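Local coordinates for mandelate racemase/muconate lactonizing enzyme family protein (Sorangium cellulosum, PDB 3S5S) that belongs to the mandelate racemase/muconate lactonizing enzyme family of the enolase superfamily, whose members join a capping domain to a beta/alpha-barrel, at residues 294-306 with 319-333. Numbering follows the deposited sequence.
Sequences LMIGGMVESVLAM and FSFVDLDTPLFLAEN
The Phe-319 ring takes Leu-294 CB over one face, a CH-pi contact 3.8 Å from CB to the ring centroid, while the backbone of Met-295 and Ile-296 N line its edge; a broad, flat ring suits this place because it can cover one strand residue and abut the next. The Phe-321 ring lies obliquely to Met-295, whose CG packs 3.5 Å from Phe-321 CB. Met-295 runs out fully extended, CG opposite the backbone N (chi1 -180°), which brings its CE methyl to Asp-323 CB. The backbones join as neighbouring parallel strands: Leu-294 O accepts from both Ser-320 N, at a corner of the chain, and Phe-321 N, Ile-296 N donates to Phe-321 O (3.0 Å), and Asp-323 N to Ile-296 O (2.9 Å). Ile-296 CG2 meets Val-322 CG1 on one sheet face, beta-branched shapes suiting extended strands.

Beyond the strands, Thr-326 OG1 donates to a lone pair of Glu-301 O at 2.6 Å, tying down a buried carbonyl. Flexible, unbranched Met-306 bends at chi2 and chi3, setting SD 3.3 Å from Leu-324 CA and C and CG against Pro-327 CD. Ser-302, N-cap of helix 303-316, accepts from Leu-304 N through its hydroxyl OG, which also bonds Glu-51; Asp-323 forms a salt bridge with Lys-164. Strand 293-296, helix 303-316 and strand 319-322 make a beta-alpha-beta unit of the barrel, flanked by strands 267-270 and 133-140.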
ATOM      1  N   LEU A 294       8.660 -11.790   3.300  1.00 22.98           N
ATOM      2  CA  LEU A 294       7.298 -11.716   3.764  1.00 22.86           C
ATOM      3  C   LEU A 294       6.733 -13.079   4.139  1.00 22.00           C
ATOM      4  O   LEU A 294       6.870 -14.067   3.378  1.00 21.37           O
ATOM      5  CB  LEU A 294       6.400 -11.063   2.694  1.00 23.13           C
ATOM      6  CG  LEU A 294       6.888  -9.725   2.132  1.00 24.56           C
ATOM      7  CD1 LEU A 294       5.940  -9.262   1.060  1.00 27.75           C
ATOM      8  CD2 LEU A 294       6.807  -8.784   3.229  1.00 28.84           C
ATOM      9  N   MET A 295       6.059 -13.107   5.291  1.00 21.46           N
ATOM     10  CA  MET A 295       5.324 -14.284   5.758  1.00 21.02           C
ATOM     11  C   MET A 295       3.878 -13.852   5.946  1.00 20.63           C
ATOM     12  O   MET A 295       3.610 -12.750   6.390  1.00 20.98           O
ATOM     13  CB  MET A 295       5.949 -14.789   7.059  1.00 22.02           C
ATOM     14  CG  MET A 295       5.311 -16.037   7.713  1.00 21.94           C
ATOM     15  SD  MET A 295       6.168 -16.536   9.191  1.00 18.74           S
ATOM     16  CE  MET A 295       4.941 -17.567   9.817  1.00 21.17           C
ATOM     17  N   ILE A 296       2.932 -14.675   5.523  1.00 20.53           N
ATOM     18  CA  ILE A 296       1.501 -14.375   5.766  1.00 19.08           C
ATOM     19  C   ILE A 296       1.050 -15.392   6.836  1.00 19.92           C
ATOM     20  O   ILE A 296       1.259 -16.592   6.675  1.00 20.44           O
ATOM     21  CB  ILE A 296       0.655 -14.461   4.460  1.00 18.25           C
ATOM     22  CG1 ILE A 296      -0.834 -14.094   4.702  1.00 18.31           C
ATOM     23  CG2 ILE A 296       0.745 -15.851   3.823  1.00 15.72           C
ATOM     24  CD1 ILE A 296      -1.115 -12.683   5.198  1.00 12.41           C
ATOM     25  N   GLY A 297       0.524 -14.910   7.951  1.00 19.93           N
ATOM     26  CA  GLY A 297       0.223 -15.758   9.088  1.00 20.66           C
ATOM     27  C   GLY A 297      -1.178 -15.471   9.548  1.00 21.59           C
ATOM     28  O   GLY A 297      -1.983 -14.919   8.785  1.00 21.80           O
ATOM     29  N   GLY A 298      -1.512 -15.873  10.773  1.00 22.45           N
ATOM     30  CA  GLY A 298      -2.821 -15.550  11.303  1.00 22.08           C
ATOM     31  C   GLY A 298      -2.971 -15.885  12.758  1.00 23.00           C
ATOM     32  O   GLY A 298      -2.093 -16.445  13.364  1.00 22.69           O
ATOM     33  N   MET A 299      -4.117 -15.494  13.313  0.50 23.30           N
ATOM     34  CA  MET A 299      -4.521 -15.877  14.668  0.50 24.34           C
ATOM     35  C   MET A 299      -5.160 -17.287  14.593  0.50 24.47           C
ATOM     36  O   MET A 299      -4.716 -18.095  13.795  0.50 24.72           O
ATOM     37  CB  MET A 299      -5.467 -14.800  15.208  0.50 24.37           C
ATOM     38  CG  MET A 299      -4.873 -13.825  16.240  0.50 25.20           C
ATOM     39  SD  MET A 299      -3.180 -13.238  16.082  0.50 22.08           S
ATOM     40  CE  MET A 299      -2.292 -14.681  16.594  0.50 24.10           C
ATOM     41  N   VAL A 300      -6.180 -17.602  15.390  1.00 25.02           N
ATOM     42  CA  VAL A 300      -6.882 -18.924  15.270  1.00 25.11           C
ATOM     43  C   VAL A 300      -8.188 -18.679  14.530  1.00 25.10           C
ATOM     44  O   VAL A 300      -9.184 -18.357  15.138  1.00 26.14           O
ATOM     45  CB  VAL A 300      -7.135 -19.577  16.627  1.00 26.91           C
ATOM     46  CG1 VAL A 300      -7.933 -20.868  16.477  1.00 26.41           C
ATOM     47  CG2 VAL A 300      -5.819 -19.833  17.355  1.00 25.99           C
ATOM     48  N   GLU A 301      -8.147 -18.804  13.210  1.00 24.75           N
ATOM     49  CA  GLU A 301      -9.144 -18.241  12.293  1.00 24.80           C
ATOM     50  C   GLU A 301      -9.919 -19.328  11.531  1.00 25.34           C
ATOM     51  O   GLU A 301      -9.353 -20.361  11.172  1.00 26.34           O
ATOM     52  CB  GLU A 301      -8.430 -17.288  11.296  1.00 23.50           C
ATOM     53  CG  GLU A 301      -7.681 -16.122  11.997  1.00 24.14           C
ATOM     54  CD  GLU A 301      -6.766 -15.291  11.089  1.00 23.85           C
ATOM     55  OE1 GLU A 301      -6.623 -15.583   9.881  1.00 25.76           O
ATOM     56  OE2 GLU A 301      -6.133 -14.352  11.603  1.00 24.97           O
ATOM     57  N   SER A 302     -11.201 -19.095  11.255  1.00 25.06           N
ATOM     58  CA  SER A 302     -11.942 -19.980  10.354  1.00 24.05           C
ATOM     59  C   SER A 302     -11.499 -19.732   8.909  1.00 23.21           C
ATOM     60  O   SER A 302     -10.555 -18.955   8.629  1.00 22.01           O
ATOM     61  CB  SER A 302     -13.439 -19.700  10.461  1.00 24.84           C
ATOM     62  OG  SER A 302     -13.835 -18.499   9.760  1.00 22.08           O
ATOM     63  N   VAL A 303     -12.212 -20.394   8.008  1.00 23.64           N
ATOM     64  CA  VAL A 303     -12.143 -20.255   6.556  1.00 23.38           C
ATOM     65  C   VAL A 303     -12.293 -18.795   6.086  1.00 22.86           C
ATOM     66  O   VAL A 303     -11.682 -18.351   5.106  1.00 22.45           O
ATOM     67  CB  VAL A 303     -13.254 -21.215   5.959  1.00 24.86           C
ATOM     68  CG1 VAL A 303     -14.098 -20.605   4.842  1.00 23.59           C
ATOM     69  CG2 VAL A 303     -12.675 -22.581   5.607  1.00 25.66           C
ATOM     70  N   LEU A 304     -13.109 -18.045   6.799  1.00 22.59           N
ATOM     71  CA  LEU A 304     -13.360 -16.661   6.448  1.00 21.44           C
ATOM     72  C   LEU A 304     -12.115 -15.758   6.515  1.00 20.57           C
ATOM     73  O   LEU A 304     -11.673 -15.225   5.486  1.00 21.15           O
ATOM     74  CB  LEU A 304     -14.521 -16.107   7.292  1.00 20.21           C
ATOM     75  CG  LEU A 304     -14.852 -14.616   7.192  1.00 20.60           C
ATOM     76  CD1 LEU A 304     -14.709 -14.132   5.846  1.00 22.72           C
ATOM     77  CD2 LEU A 304     -16.273 -14.266   7.697  1.00 22.74           C
ATOM     78  N   ALA A 305     -11.574 -15.545   7.699  1.00 19.54           N
ATOM     79  CA  ALA A 305     -10.397 -14.684   7.817  1.00 19.04           C
ATOM     80  C   ALA A 305      -9.192 -15.308   7.072  1.00 19.05           C
ATOM     81  O   ALA A 305      -8.392 -14.578   6.452  1.00 17.98           O
ATOM     82  CB  ALA A 305     -10.057 -14.413   9.300  1.00 18.45           C
ATOM     83  N   MET A 306      -9.090 -16.648   7.093  1.00 19.83           N
ATOM     84  CA  MET A 306      -8.019 -17.318   6.357  1.00 19.76           C
ATOM     85  C   MET A 306      -8.079 -17.045   4.834  1.00 20.65           C
ATOM     86  O   MET A 306      -7.059 -16.654   4.219  1.00 18.80           O
ATOM     87  CB  MET A 306      -7.965 -18.779   6.665  1.00 20.99           C
ATOM     88  CG  MET A 306      -7.352 -19.106   8.019  1.00 24.95           C
ATOM     89  SD  MET A 306      -5.608 -19.560   7.889  1.00 32.09           S
ATOM     90  CE  MET A 306      -4.866 -18.853   9.377  1.00 22.32           C
ATOM     91  N   PHE A 319       5.437 -13.605  -1.385  1.00 22.30           N
ATOM     92  CA  PHE A 319       5.499 -14.170  -0.052  1.00 21.84           C
ATOM     93  C   PHE A 319       6.393 -15.392  -0.020  1.00 22.71           C
ATOM     94  O   PHE A 319       6.299 -16.207  -0.916  1.00 24.44           O
ATOM     95  CB  PHE A 319       4.114 -14.448   0.511  1.00 19.77           C
ATOM     96  CG  PHE A 319       3.464 -13.223   1.072  1.00 17.59           C
ATOM     97  CD1 PHE A 319       3.055 -12.164   0.215  1.00 15.07           C
ATOM     98  CD2 PHE A 319       3.323 -13.065   2.446  1.00 17.94           C
ATOM     99  CE1 PHE A 319       2.483 -10.979   0.713  1.00 13.56           C
ATOM    100  CE2 PHE A 319       2.732 -11.887   2.968  1.00 17.14           C
ATOM    101  CZ  PHE A 319       2.322 -10.841   2.099  1.00 16.10           C
ATOM    102  N   SER A 320       7.304 -15.460   0.955  1.00 22.99           N
ATOM    103  CA  SER A 320       8.194 -16.645   1.123  1.00 24.96           C
ATOM    104  C   SER A 320       7.613 -17.718   2.044  1.00 24.08           C
ATOM    105  O   SER A 320       7.960 -18.859   1.943  1.00 25.02           O
ATOM    106  CB  SER A 320       9.585 -16.247   1.648  1.00 25.45           C
ATOM    107  OG  SER A 320      10.160 -15.188   0.888  1.00 27.94           O
ATOM    108  N   PHE A 321       6.738 -17.332   2.961  1.00 23.05           N
ATOM    109  CA  PHE A 321       6.212 -18.263   3.915  1.00 22.70           C
ATOM    110  C   PHE A 321       4.721 -18.061   3.935  1.00 21.72           C
ATOM    111  O   PHE A 321       4.218 -16.918   3.980  1.00 22.90           O
ATOM    112  CB  PHE A 321       6.828 -18.021   5.285  1.00 22.64           C
ATOM    113  CG  PHE A 321       8.307 -18.333   5.339  1.00 27.22           C
ATOM    114  CD1 PHE A 321       9.263 -17.314   5.226  1.00 26.10           C
ATOM    115  CD2 PHE A 321       8.762 -19.651   5.496  1.00 27.30           C
ATOM    116  CE1 PHE A 321      10.634 -17.600   5.276  1.00 23.87           C
ATOM    117  CE2 PHE A 321      10.151 -19.932   5.519  1.00 29.47           C
ATOM    118  CZ  PHE A 321      11.071 -18.900   5.412  1.00 26.50           C
ATOM    119  N   VAL A 322       4.003 -19.168   3.877  1.00 20.68           N
ATOM    120  CA  VAL A 322       2.593 -19.156   4.076  1.00 18.67           C
ATOM    121  C   VAL A 322       2.230 -20.056   5.273  1.00 20.39           C
ATOM    122  O   VAL A 322       2.516 -21.256   5.291  1.00 21.14           O
ATOM    123  CB  VAL A 322       1.921 -19.597   2.774  1.00 19.09           C
ATOM    124  CG1 VAL A 322       0.412 -19.619   2.923  1.00 14.89           C
ATOM    125  CG2 VAL A 322       2.392 -18.687   1.607  1.00 15.94           C
ATOM    126  N   ASP A 323       1.578 -19.485   6.270  1.00 20.48           N
ATOM    127  CA  ASP A 323       1.236 -20.217   7.475  1.00 21.99           C
ATOM    128  C   ASP A 323      -0.255 -20.013   7.759  1.00 22.28           C
ATOM    129  O   ASP A 323      -0.622 -19.260   8.701  1.00 23.06           O
ATOM    130  CB  ASP A 323       2.069 -19.666   8.644  1.00 22.80           C
ATOM    131  CG  ASP A 323       1.697 -20.296   9.987  1.00 25.45           C
ATOM    132  OD1 ASP A 323       1.336 -21.500  10.060  1.00 29.64           O
ATOM    133  OD2 ASP A 323       1.771 -19.592  10.983  1.00 26.12           O
ATOM    134  N   LEU A 324      -1.100 -20.665   6.945  1.00 21.86           N
ATOM    135  CA  LEU A 324      -2.558 -20.462   6.922  1.00 20.70           C
ATOM    136  C   LEU A 324      -3.322 -21.761   7.166  1.00 21.86           C
ATOM    137  O   LEU A 324      -4.100 -22.211   6.312  1.00 21.27           O
ATOM    138  CB  LEU A 324      -2.977 -19.876   5.576  1.00 19.13           C
ATOM    139  CG  LEU A 324      -2.384 -18.496   5.296  1.00 21.28           C
ATOM    140  CD1 LEU A 324      -2.793 -17.996   3.878  1.00 18.81           C
ATOM    141  CD2 LEU A 324      -2.714 -17.440   6.447  1.00 14.04           C
ATOM    142  N   ASP A 325      -3.115 -22.353   8.327  1.00 22.58           N
ATOM    143  CA  ASP A 325      -3.446 -23.764   8.496  1.00 24.53           C
ATOM    144  C   ASP A 325      -4.473 -24.051   9.629  1.00 24.78           C
ATOM    145  O   ASP A 325      -4.699 -25.205   9.962  1.00 25.08           O
ATOM    146  CB  ASP A 325      -2.158 -24.506   8.848  1.00 25.52           C
ATOM    147  CG  ASP A 325      -1.625 -24.085  10.210  1.00 28.52           C
ATOM    148  OD1 ASP A 325      -1.975 -22.980  10.658  1.00 27.97           O
ATOM    149  OD2 ASP A 325      -0.880 -24.843  10.855  1.00 31.10           O
ATOM    150  N   THR A 326      -5.042 -22.996  10.208  1.00 24.45           N
ATOM    151  CA  THR A 326      -5.964 -23.073  11.324  1.00 25.82           C
ATOM    152  C   THR A 326      -7.308 -23.780  10.988  1.00 26.78           C
ATOM    153  O   THR A 326      -7.824 -24.524  11.832  1.00 27.55           O
ATOM    154  CB  THR A 326      -6.147 -21.679  12.072  1.00 25.94           C
ATOM    155  OG1 THR A 326      -6.760 -20.702  11.223  1.00 24.05           O
ATOM    156  CG2 THR A 326      -4.775 -21.092  12.559  1.00 24.82           C
ATOM    157  N   PRO A 327      -7.839 -23.626   9.749  1.00 26.77           N
ATOM    158  CA  PRO A 327      -9.060 -24.386   9.437  1.00 28.40           C
ATOM    159  C   PRO A 327      -8.864 -25.893   9.571  1.00 30.93           C
ATOM    160  O   PRO A 327      -9.841 -26.620   9.829  1.00 32.63           O
ATOM    161  CB  PRO A 327      -9.361 -23.994   7.987  1.00 26.80           C
ATOM    162  CG  PRO A 327      -8.829 -22.621   7.898  1.00 26.65           C
ATOM    163  CD  PRO A 327      -7.524 -22.696   8.654  1.00 25.93           C
ATOM    164  N   LEU A 328      -7.622 -26.359   9.428  1.00 31.53           N
ATOM    165  CA  LEU A 328      -7.328 -27.760   9.697  1.00 33.05           C
ATOM    166  C   LEU A 328      -7.544 -28.156  11.134  1.00 35.01           C
ATOM    167  O   LEU A 328      -7.675 -29.349  11.406  1.00 37.00           O
ATOM    168  CB  LEU A 328      -5.925 -28.177   9.219  1.00 32.59           C
ATOM    169  CG  LEU A 328      -5.519 -27.848   7.758  1.00 29.50           C
ATOM    170  CD1 LEU A 328      -4.077 -28.264   7.444  1.00 26.11           C
ATOM    171  CD2 LEU A 328      -6.472 -28.461   6.788  1.00 23.33           C
ATOM    172  N   PHE A 329      -7.608 -27.180  12.043  1.00 35.01           N
ATOM    173  CA  PHE A 329      -7.663 -27.461  13.503  1.00 36.72           C
ATOM    174  C   PHE A 329      -9.067 -27.335  14.126  1.00 37.12           C
ATOM    175  O   PHE A 329      -9.287 -27.603  15.338  1.00 38.40           O
ATOM    176  CB  PHE A 329      -6.707 -26.518  14.241  1.00 36.69           C
ATOM    177  CG  PHE A 329      -5.284 -26.850  14.035  1.00 37.88           C
ATOM    178  CD1 PHE A 329      -4.604 -26.379  12.928  1.00 36.17           C
ATOM    179  CD2 PHE A 329      -4.622 -27.661  14.925  1.00 40.14           C
ATOM    180  CE1 PHE A 329      -3.276 -26.716  12.721  1.00 37.75           C
ATOM    181  CE2 PHE A 329      -3.274 -27.999  14.720  1.00 42.82           C
ATOM    182  CZ  PHE A 329      -2.605 -27.531  13.619  1.00 40.05           C
ATOM    183  N   LEU A 330     -10.002 -26.912  13.286  1.00 35.64           N
ATOM    184  CA  LEU A 330     -11.379 -26.660  13.683  1.00 35.11           C
ATOM    185  C   LEU A 330     -12.265 -27.857  13.364  1.00 36.56           C
ATOM    186  O   LEU A 330     -12.252 -28.384  12.228  1.00 36.00           O
ATOM    187  CB  LEU A 330     -11.900 -25.416  12.974  1.00 32.30           C
ATOM    188  CG  LEU A 330     -11.090 -24.133  13.207  1.00 29.70           C
ATOM    189  CD1 LEU A 330     -11.746 -23.002  12.463  1.00 27.63           C
ATOM    190  CD2 LEU A 330     -10.991 -23.753  14.671  1.00 28.74           C
ATOM    191  N   ALA A 331     -13.060 -28.234  14.365  1.00 37.35           N
ATOM    192  CA  ALA A 331     -13.919 -29.394  14.319  1.00 38.62           C
ATOM    193  C   ALA A 331     -15.139 -29.153  13.471  1.00 38.11           C
ATOM    194  O   ALA A 331     -15.896 -30.073  13.204  1.00 40.28           O
ATOM    195  CB  ALA A 331     -14.347 -29.773  15.734  1.00 40.18           C
ATOM    196  N   GLU A 332     -15.371 -27.916  13.079  1.00 36.71           N
ATOM    197  CA  GLU A 332     -16.487 -27.589  12.192  1.00 36.70           C
ATOM    198  C   GLU A 332     -16.085 -26.482  11.269  1.00 33.48           C
ATOM    199  O   GLU A 332     -15.120 -25.778  11.516  1.00 32.90           O
ATOM    200  CB  GLU A 332     -17.689 -27.070  12.977  1.00 38.09           C
ATOM    201  CG  GLU A 332     -18.522 -28.117  13.563  1.00 44.53           C
ATOM    202  CD  GLU A 332     -19.071 -27.719  14.930  1.00 50.80           C
ATOM    203  OE1 GLU A 332     -19.272 -26.494  15.182  1.00 50.57           O
ATOM    204  OE2 GLU A 332     -19.294 -28.660  15.740  1.00 54.11           O
ATOM    205  N   ASN A 333     -16.876 -26.312  10.229  1.00 32.58           N
ATOM    206  CA  ASN A 333     -16.725 -25.234   9.272  1.00 30.03           C
ATOM    207  C   ASN A 333     -18.115 -24.680   9.083  1.00 29.97           C
ATOM    208  O   ASN A 333     -18.922 -25.267   8.335  1.00 30.96           O
ATOM    209  CB  ASN A 333     -16.180 -25.747   7.931  1.00 28.66           C
ATOM    210  CG  ASN A 333     -16.076 -24.637   6.890  1.00 27.15           C
ATOM    211  OD1 ASN A 333     -16.556 -23.536   7.114  1.00 27.57           O
ATOM    212  ND2 ASN A 333     -15.443 -24.913   5.763  1.00 24.60           N
TER
HETATM  213  O   HOH W   1       9.136 -12.676   0.667  1.00 16.67           O